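Local coordinates for protein Niban 2 (Homo sapiens, PDB 7CTP) that may help suppress apoptosis and promote melanoma cell invasion, and carries a PH domain within a largely helical body, at residues 152-157 with 170-175; 121-126 with 159-164. All blocks are in the same frame, centred on the assembly; numbering follows the deposited sequence.

Interaction 1: 152-157 with 170-175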
ATOM      1  N   LYS A 152       8.333  17.975  25.129  1.00 65.52           N
ATOM      2  CA  LYS A 152       9.317  19.047  24.975  1.00 60.60           C
ATOM      3  C   LYS A 152      10.666  18.426  24.632  1.00 59.41           C
ATOM      4  O   LYS A 152      11.194  17.631  25.416  1.00 66.59           O
ATOM      5  CB  LYS A 152       9.422  19.878  26.258  1.00 63.91           C
ATOM      6  CG  LYS A 152       8.582  21.144  26.274  1.00 62.85           C
ATOM      7  CD  LYS A 152       8.211  21.540  27.699  1.00 67.15           C
ATOM      8  CE  LYS A 152       6.874  22.267  27.739  1.00 67.68           C
ATOM      9  NZ  LYS A 152       7.036  23.749  27.754  1.00 64.36           N
ATOM     10  N   CYS A 153      11.241  18.814  23.483  1.00 59.79           N
ATOM     11  CA  CYS A 153      12.407  18.135  22.903  1.00 53.35           C
ATOM     12  C   CYS A 153      13.706  18.883  23.210  1.00 46.87           C
ATOM     13  O   CYS A 153      13.719  20.117  23.245  1.00 64.16           O
ATOM     14  CB  CYS A 153      12.257  18.004  21.391  1.00 46.98           C
ATOM     15  SG  CYS A 153      10.723  17.236  20.861  1.00 56.45           S
ATOM     16  N   PRO A 154      14.806  18.145  23.398  1.00 46.43           N
ATOM     17  CA  PRO A 154      16.099  18.794  23.680  1.00 47.97           C
ATOM     18  C   PRO A 154      16.705  19.540  22.497  1.00 63.08           C
ATOM     19  O   PRO A 154      17.678  20.281  22.695  1.00 56.61           O
ATOM     20  CB  PRO A 154      17.004  17.623  24.094  1.00 56.10           C
ATOM     21  CG  PRO A 154      16.095  16.441  24.294  1.00 59.32           C
ATOM     22  CD  PRO A 154      14.895  16.677  23.447  1.00 47.16           C
ATOM     23  N   THR A 155      16.207  19.339  21.280  1.00 49.24           N
ATOM     24  CA  THR A 155      16.683  20.063  20.110  1.00 38.82           C
ATOM     25  C   THR A 155      15.500  20.685  19.386  1.00 36.93           C
ATOM     26  O   THR A 155      14.334  20.423  19.704  1.00 43.79           O
ATOM     27  CB  THR A 155      17.458  19.160  19.140  1.00 49.04           C
ATOM     28  OG1 THR A 155      16.528  18.451  18.303  1.00 38.91           O
ATOM     29  CG2 THR A 155      18.342  18.170  19.888  1.00 42.62           C
ATOM     30  N   GLN A 156      15.816  21.513  18.392  1.00 35.73           N
ATOM     31  CA  GLN A 156      14.811  22.192  17.587  1.00 37.32           C
ATOM     32  C   GLN A 156      14.375  21.392  16.365  1.00 33.25           C
ATOM     33  O   GLN A 156      13.667  21.932  15.508  1.00 33.59           O
ATOM     34  CB  GLN A 156      15.341  23.555  17.130  1.00 46.01           C
ATOM     35  CG  GLN A 156      16.011  24.369  18.219  1.00 51.88           C
ATOM     36  CD  GLN A 156      17.527  24.346  18.104  1.00 69.83           C
ATOM     37  OE1 GLN A 156      18.164  23.310  18.330  1.00 55.33           O
ATOM     38  NE2 GLN A 156      18.114  25.488  17.751  1.00 56.57           N
ATOM     39  N   PHE A 157      14.777  20.130  16.253  1.00 35.53           N
ATOM     40  CA  PHE A 157      14.544  19.344  15.042  1.00 30.52           C
ATOM     41  C   PHE A 157      13.933  18.003  15.412  1.00 27.61           C
ATOM     42  O   PHE A 157      14.610  16.969  15.407  1.00 27.34           O
ATOM     43  CB  PHE A 157      15.840  19.177  14.256  1.00 32.60           C
ATOM     44  CG  PHE A 157      16.544  20.478  14.010  1.00 33.89           C
ATOM     45  CD1 PHE A 157      16.036  21.388  13.095  1.00 39.95           C
ATOM     46  CD2 PHE A 157      17.679  20.814  14.728  1.00 47.11           C
ATOM     47  CE1 PHE A 157      16.668  22.600  12.882  1.00 40.13           C
ATOM     48  CE2 PHE A 157      18.313  22.023  14.518  1.00 40.67           C
ATOM     49  CZ  PHE A 157      17.807  22.914  13.595  1.00 37.79           C
ATOM     50  N   TYR A 170       8.773   9.376  19.496  1.00 22.38           N
ATOM     51  CA  TYR A 170       9.234  10.756  19.509  1.00 23.69           C
ATOM     52  C   TYR A 170      10.753  10.768  19.440  1.00 26.97           C
ATOM     53  O   TYR A 170      11.421  10.239  20.337  1.00 25.66           O
ATOM     54  CB  TYR A 170       8.748  11.478  20.764  1.00 23.45           C
ATOM     55  CG  TYR A 170       7.302  11.187  21.094  1.00 30.24           C
ATOM     56  CD1 TYR A 170       6.277  11.708  20.316  1.00 29.60           C
ATOM     57  CD2 TYR A 170       6.962  10.378  22.170  1.00 36.29           C
ATOM     58  CE1 TYR A 170       4.945  11.445  20.614  1.00 24.68           C
ATOM     59  CE2 TYR A 170       5.634  10.109  22.473  1.00 37.73           C
ATOM     60  CZ  TYR A 170       4.634  10.646  21.689  1.00 31.65           C
ATOM     61  OH  TYR A 170       3.310  10.381  21.989  1.00 35.38           O
ATOM     62  N   PHE A 171      11.285  11.344  18.369  1.00 24.84           N
ATOM     63  CA  PHE A 171      12.717  11.473  18.141  1.00 20.61           C
ATOM     64  C   PHE A 171      13.074  12.945  17.992  1.00 23.65           C
ATOM     65  O   PHE A 171      12.226  13.777  17.668  1.00 25.11           O
ATOM     66  CB  PHE A 171      13.156  10.738  16.870  1.00 22.88           C
ATOM     67  CG  PHE A 171      12.762   9.289  16.826  1.00 22.92           C
ATOM     68  CD1 PHE A 171      13.403   8.362  17.627  1.00 29.66           C
ATOM     69  CD2 PHE A 171      11.770   8.854  15.963  1.00 22.77           C
ATOM     70  CE1 PHE A 171      13.048   7.015  17.573  1.00 32.10           C
ATOM     71  CE2 PHE A 171      11.409   7.524  15.908  1.00 30.22           C
ATOM     72  CZ  PHE A 171      12.049   6.600  16.713  1.00 28.79           C
ATOM     73  N   CYS A 172      14.344  13.275  18.210  1.00 28.12           N
ATOM     74  CA  CYS A 172      14.827  14.554  17.707  1.00 25.28           C
ATOM     75  C   CYS A 172      16.283  14.397  17.282  1.00 29.29           C
ATOM     76  O   CYS A 172      16.977  13.447  17.664  1.00 26.95           O
ATOM     77  CB  CYS A 172      14.617  15.707  18.718  1.00 32.53           C
ATOM     78  SG  CYS A 172      15.563  15.647  20.202  1.00 34.64           S
ATOM     79  N   MET A 173      16.703  15.313  16.420  1.00 27.50           N
ATOM     80  CA  MET A 173      18.033  15.322  15.839  1.00 33.09           C
ATOM     81  C   MET A 173      18.714  16.644  16.160  1.00 33.11           C
ATOM     82  O   MET A 173      18.073  17.636  16.521  1.00 33.13           O
ATOM     83  CB  MET A 173      17.987  15.123  14.319  1.00 28.56           C
ATOM     84  CG  MET A 173      17.477  13.760  13.881  1.00 35.67           C
ATOM     85  SD  MET A 173      15.670  13.718  13.893  1.00 36.61           S
ATOM     86  CE  MET A 173      15.360  11.969  13.723  1.00 41.79           C
ATOM     87  N   MET A 174      20.030  16.644  15.996  1.00 41.16           N
ATOM     88  CA  MET A 174      20.821  17.791  16.405  1.00 47.96           C
ATOM     89  C   MET A 174      20.813  18.897  15.358  1.00 39.05           C
ATOM     90  O   MET A 174      20.930  20.079  15.705  1.00 42.08           O
ATOM     91  CB  MET A 174      22.245  17.333  16.689  1.00 50.90           C
ATOM     92  CG  MET A 174      23.020  18.303  17.481  1.00 53.38           C
ATOM     93  SD  MET A 174      24.067  17.462  18.660  1.00 51.47           S
ATOM     94  CE  MET A 174      24.458  15.956  17.838  1.00 58.32           C
ATOM     95  N   THR A 175      20.672  18.537  14.086  1.00 36.20           N
ATOM     96  CA  THR A 175      20.772  19.478  12.982  1.00 41.01           C
ATOM     97  C   THR A 175      19.604  19.284  12.030  1.00 42.19           C
ATOM     98  O   THR A 175      19.059  18.180  11.913  1.00 41.50           O
ATOM     99  CB  THR A 175      22.081  19.294  12.207  1.00 42.72           C
ATOM    100  OG1 THR A 175      22.079  18.012  11.569  1.00 37.39           O
ATOM    101  CG2 THR A 175      23.275  19.381  13.136  1.00 47.57           C
TER
HETATM  102  O   HOH W   1      20.013  21.336  18.223  1.00 36.33           O
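Hydrogen bonds, from the backbone and from a threonine hydroxyl, and packing join Thr155 and Phe157, at the end of the loop leading into strand 157-162, to Cys172 to Thr175, where strand 169-173 gives way to helix 176-194 of the PH domain. Thr155 OG1 lies between its own backbone N and carbonyl carbon (chi1 82°), a rotation that brings it within reach of both Met173 O and Phe157 N. Thr155 OG1 donates a very short bond of 2.5 Å to Met173 O. The same Thr155 OG1 accepts from Phe157 N at 3.2 Å, which makes an ST turn. With an alanine in its place, Met173 O would probably lose this donor and the turn at Phe157 N its side-chain acceptor. Met173 N in turn gives its N-H to Phe157 O at 2.9 Å. The Phe157 ring is sandwiched: Gln156 CB lies over the centre of one face, Thr175 C toward the rim of the other, and Met173 O meets the edge in plane. A water donates to both Gln156 OE1 and Met174 O, tying the loop to the turn. Further back, Cys172 SG lies 3.5 Å from Pro154 CD, and Trp84 touches both residues. Thr175 OG1 caps Glu178 N, starting helix 176-194. This is the junction of a PH domain where the sheet's last strand in chain order hands over to the C-terminal helix.

Interaction 2: 121-126 with 159-164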
ATOM      1  N   TYR A 121       2.007   4.467   9.586  1.00 18.10           N
ATOM      2  CA  TYR A 121       2.491   5.628  10.315  1.00 19.87           C
ATOM      3  C   TYR A 121       2.562   6.852   9.408  1.00 20.03           C
ATOM      4  O   TYR A 121       2.561   6.748   8.175  1.00 21.41           O
ATOM      5  CB  TYR A 121       3.875   5.356  10.928  1.00 19.28           C
ATOM      6  CG  TYR A 121       3.807   4.638  12.259  1.00 20.71           C
ATOM      7  CD1 TYR A 121       3.653   3.255  12.317  1.00 22.87           C
ATOM      8  CD2 TYR A 121       3.889   5.340  13.457  1.00 18.28           C
ATOM      9  CE1 TYR A 121       3.577   2.587  13.535  1.00 21.13           C
ATOM     10  CE2 TYR A 121       3.821   4.678  14.684  1.00 19.14           C
ATOM     11  CZ  TYR A 121       3.667   3.306  14.713  1.00 21.08           C
ATOM     12  OH  TYR A 121       3.589   2.653  15.936  1.00 21.73           O
ATOM     13  N   LYS A 122       2.591   8.026  10.048  1.00 20.42           N
ATOM     14  CA  LYS A 122       2.829   9.314   9.401  1.00 21.29           C
ATOM     15  C   LYS A 122       3.921  10.037  10.177  1.00 23.77           C
ATOM     16  O   LYS A 122       4.030   9.868  11.392  1.00 22.30           O
ATOM     17  CB  LYS A 122       1.568  10.194   9.387  1.00 25.37           C
ATOM     18  CG  LYS A 122       0.357   9.572   8.717  1.00 31.69           C
ATOM     19  CD  LYS A 122       0.498   9.602   7.197  1.00 41.64           C
ATOM     20  CE  LYS A 122      -0.856   9.394   6.510  1.00 47.50           C
ATOM     21  NZ  LYS A 122      -1.058   7.975   6.088  1.00 59.55           N
ATOM     22  N   ILE A 123       4.716  10.861   9.481  1.00 20.97           N
ATOM     23  CA  ILE A 123       5.809  11.610  10.106  1.00 21.13           C
ATOM     24  C   ILE A 123       5.385  13.054  10.315  1.00 25.01           C
ATOM     25  O   ILE A 123       4.855  13.688   9.396  1.00 23.08           O
ATOM     26  CB  ILE A 123       7.091  11.557   9.260  1.00 22.35           C
ATOM     27  CG1 ILE A 123       7.595  10.124   9.110  1.00 25.62           C
ATOM     28  CG2 ILE A 123       8.182  12.438   9.886  1.00 21.26           C
ATOM     29  CD1 ILE A 123       8.496   9.952   7.893  1.00 28.53           C
ATOM     30  N   LEU A 124       5.636  13.580  11.515  1.00 20.95           N
ATOM     31  CA  LEU A 124       5.459  14.997  11.818  1.00 24.39           C
ATOM     32  C   LEU A 124       6.818  15.593  12.156  1.00 24.42           C
ATOM     33  O   LEU A 124       7.639  14.948  12.817  1.00 24.62           O
ATOM     34  CB  LEU A 124       4.499  15.213  13.000  1.00 24.11           C
ATOM     35  CG  LEU A 124       3.024  14.813  12.927  1.00 32.39           C
ATOM     36  CD1 LEU A 124       2.357  15.347  11.671  1.00 32.12           C
ATOM     37  CD2 LEU A 124       2.857  13.297  13.039  1.00 34.47           C
ATOM     38  N   THR A 125       7.067  16.827  11.709  1.00 23.84           N
ATOM     39  CA  THR A 125       8.344  17.473  11.997  1.00 22.71           C
ATOM     40  C   THR A 125       8.206  18.643  12.967  1.00 28.28           C
ATOM     41  O   THR A 125       9.104  19.491  13.036  1.00 28.39           O
ATOM     42  CB  THR A 125       9.022  17.949  10.710  1.00 28.30           C
ATOM     43  OG1 THR A 125       8.117  18.780   9.988  1.00 31.67           O
ATOM     44  CG2 THR A 125       9.393  16.774   9.835  1.00 36.67           C
ATOM     45  N   SER A 126       7.101  18.719  13.706  1.00 25.36           N
ATOM     46  CA  SER A 126       6.997  19.706  14.771  1.00 29.76           C
ATOM     47  C   SER A 126       6.068  19.173  15.846  1.00 32.40           C
ATOM     48  O   SER A 126       5.123  18.424  15.562  1.00 26.29           O
ATOM     49  CB  SER A 126       6.521  21.066  14.235  1.00 35.13           C
ATOM     50  OG  SER A 126       5.118  21.225  14.322  1.00 28.56           O
ATOM     51  N   LEU A 159      11.313  14.668  15.062  1.00 24.44           N
ATOM     52  CA  LEU A 159      10.657  13.787  14.101  1.00 22.40           C
ATOM     53  C   LEU A 159       9.768  12.855  14.907  1.00 22.47           C
ATOM     54  O   LEU A 159      10.269  12.105  15.750  1.00 26.87           O
ATOM     55  CB  LEU A 159      11.671  12.974  13.282  1.00 22.55           C
ATOM     56  CG  LEU A 159      11.561  12.910  11.759  1.00 43.42           C
ATOM     57  CD1 LEU A 159      11.381  14.295  11.192  1.00 44.64           C
ATOM     58  CD2 LEU A 159      12.806  12.273  11.175  1.00 33.18           C
ATOM     59  N   ILE A 160       8.461  12.908  14.670  1.00 23.13           N
ATOM     60  CA  ILE A 160       7.487  12.153  15.448  1.00 19.77           C
ATOM     61  C   ILE A 160       6.775  11.180  14.524  1.00 20.39           C
ATOM     62  O   ILE A 160       6.351  11.556  13.424  1.00 21.81           O
ATOM     63  CB  ILE A 160       6.483  13.086  16.155  1.00 20.98           C
ATOM     64  CG1 ILE A 160       7.212  13.912  17.215  1.00 22.37           C
ATOM     65  CG2 ILE A 160       5.358  12.264  16.795  1.00 22.30           C
ATOM     66  CD1 ILE A 160       6.443  15.139  17.656  1.00 22.59           C
ATOM     67  N   LEU A 161       6.656   9.930  14.963  1.00 21.00           N
ATOM     68  CA  LEU A 161       5.929   8.906  14.228  1.00 21.69           C
ATOM     69  C   LEU A 161       4.568   8.699  14.887  1.00 19.76           C
ATOM     70  O   LEU A 161       4.500   8.262  16.042  1.00 20.63           O
ATOM     71  CB  LEU A 161       6.710   7.593  14.220  1.00 22.98           C
ATOM     72  CG  LEU A 161       8.084   7.610  13.559  1.00 26.79           C
ATOM     73  CD1 LEU A 161       8.639   6.186  13.524  1.00 24.57           C
ATOM     74  CD2 LEU A 161       7.995   8.189  12.172  1.00 31.44           C
ATOM     75  N   TRP A 162       3.498   8.990  14.145  1.00 18.21           N
ATOM     76  CA  TRP A 162       2.123   8.845  14.601  1.00 17.40           C
ATOM     77  C   TRP A 162       1.445   7.702  13.852  1.00 18.76           C
ATOM     78  O   TRP A 162       1.709   7.490  12.667  1.00 21.54           O
ATOM     79  CB  TRP A 162       1.351  10.147  14.369  1.00 20.87           C
ATOM     80  CG  TRP A 162      -0.137  10.079  14.614  1.00 21.08           C
ATOM     81  CD1 TRP A 162      -0.797  10.408  15.768  1.00 23.65           C
ATOM     82  CD2 TRP A 162      -1.142   9.700  13.673  1.00 21.43           C
ATOM     83  NE1 TRP A 162      -2.152  10.245  15.605  1.00 24.32           N
ATOM     84  CE2 TRP A 162      -2.390   9.809  14.325  1.00 23.81           C
ATOM     85  CE3 TRP A 162      -1.110   9.274  12.342  1.00 20.37           C
ATOM     86  CZ2 TRP A 162      -3.591   9.512  13.688  1.00 21.26           C
ATOM     87  CZ3 TRP A 162      -2.308   8.980  11.709  1.00 26.88           C
ATOM     88  CH2 TRP A 162      -3.527   9.092  12.385  1.00 25.63           C
ATOM     89  N   HIS A 163       0.557   6.985  14.541  1.00 19.40           N
ATOM     90  CA  HIS A 163      -0.257   5.915  13.969  1.00 19.67           C
ATOM     91  C   HIS A 163      -1.640   6.050  14.590  1.00 18.65           C
ATOM     92  O   HIS A 163      -1.749   6.433  15.760  1.00 21.03           O
ATOM     93  CB  HIS A 163       0.376   4.541  14.280  1.00 16.41           C
ATOM     94  CG  HIS A 163      -0.273   3.367  13.609  1.00 18.77           C
ATOM     95  ND1 HIS A 163      -1.486   2.849  14.012  1.00 18.86           N
ATOM     96  CD2 HIS A 163       0.166   2.561  12.612  1.00 20.60           C
ATOM     97  CE1 HIS A 163      -1.785   1.795  13.271  1.00 18.12           C
ATOM     98  NE2 HIS A 163      -0.795   1.594  12.417  1.00 18.70           N
ATOM     99  N   PRO A 164      -2.716   5.782  13.837  1.00 15.53           N
ATOM    100  CA  PRO A 164      -4.052   6.000  14.421  1.00 17.99           C
ATOM    101  C   PRO A 164      -4.345   5.122  15.623  1.00 24.34           C
ATOM    102  O   PRO A 164      -5.151   5.525  16.477  1.00 21.66           O
ATOM    103  CB  PRO A 164      -5.010   5.706  13.255  1.00 19.68           C
ATOM    104  CG  PRO A 164      -4.206   4.858  12.296  1.00 20.31           C
ATOM    105  CD  PRO A 164      -2.788   5.358  12.427  1.00 18.76           C
TER
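Tyr121 lays its ring over His163 at one end of an antiparallel strand pair, and Thr125 meets Leu159 at the other. His163 CB sits over the centre of the Tyr121 ring, 3.5 Å from the centroid, a CH-pi contact; the imidazole leans in obliquely, its plane at 59° to the phenol. Between these ends four backbone bonds join Lys122 to Trp162 and Leu124 to Ile160, while Ile123 and Leu161 form the non-hydrogen-bonded pair. On the face of that pair, the Ile123 side chain fits between Leu159 and Leu161. With chi1 at -62°, its CG1 stands beside the backbone N, 3.6 Å from Leu161 CD2, and CG2 points away from that N, against Leu159 CG. Leu159 CD1 presses on Thr125 CG2 at 3.5 Å, a tight fit. Leu186 and Ile190 of helix 176-194 touch Ile123. On the other face the methyl CD2 of Leu124 fits against Trp162 CB at 3.7 Å, and Lys122 CG comes in at the indole edge, 3.9 Å from Trp162 CE3. Helix 127-134 packs here, Tyr130 on Ile160 and Leu133 on Trp162. Lys122 NZ forms a salt bridge with Glu226, while Tyr121 OH is hydrogen-bonded to Arg167 O. Backbone bonds thus set the strand register and carbon packing fills both faces, while these polar ends turn to partners beyond the two segments.

In the fold
The centres of interactions 1 and 2 lie about 13 Å apart, both in the PH domain, and their segments alternate along the chain: 121-126, 152-157, 159-164, 170-175. Strands 157-162 and 169-173 are neighbours in the seven-stranded antiparallel sheet. Interaction 2 is at its margin, pairing outermost strand 122-124 with 157-162, while interaction 1 marks where 157-162 begins and 169-173 ends. They touch directly: Phe171 O lies 2.9 Å from Leu159 N, a probable hydrogen bond, and Met173 CE packs on Leu159 CD2. Helix 176-194, which follows strand 169-173, meets side chains of both, so residues of both contacts help form the face of the sheet on which that helix packs.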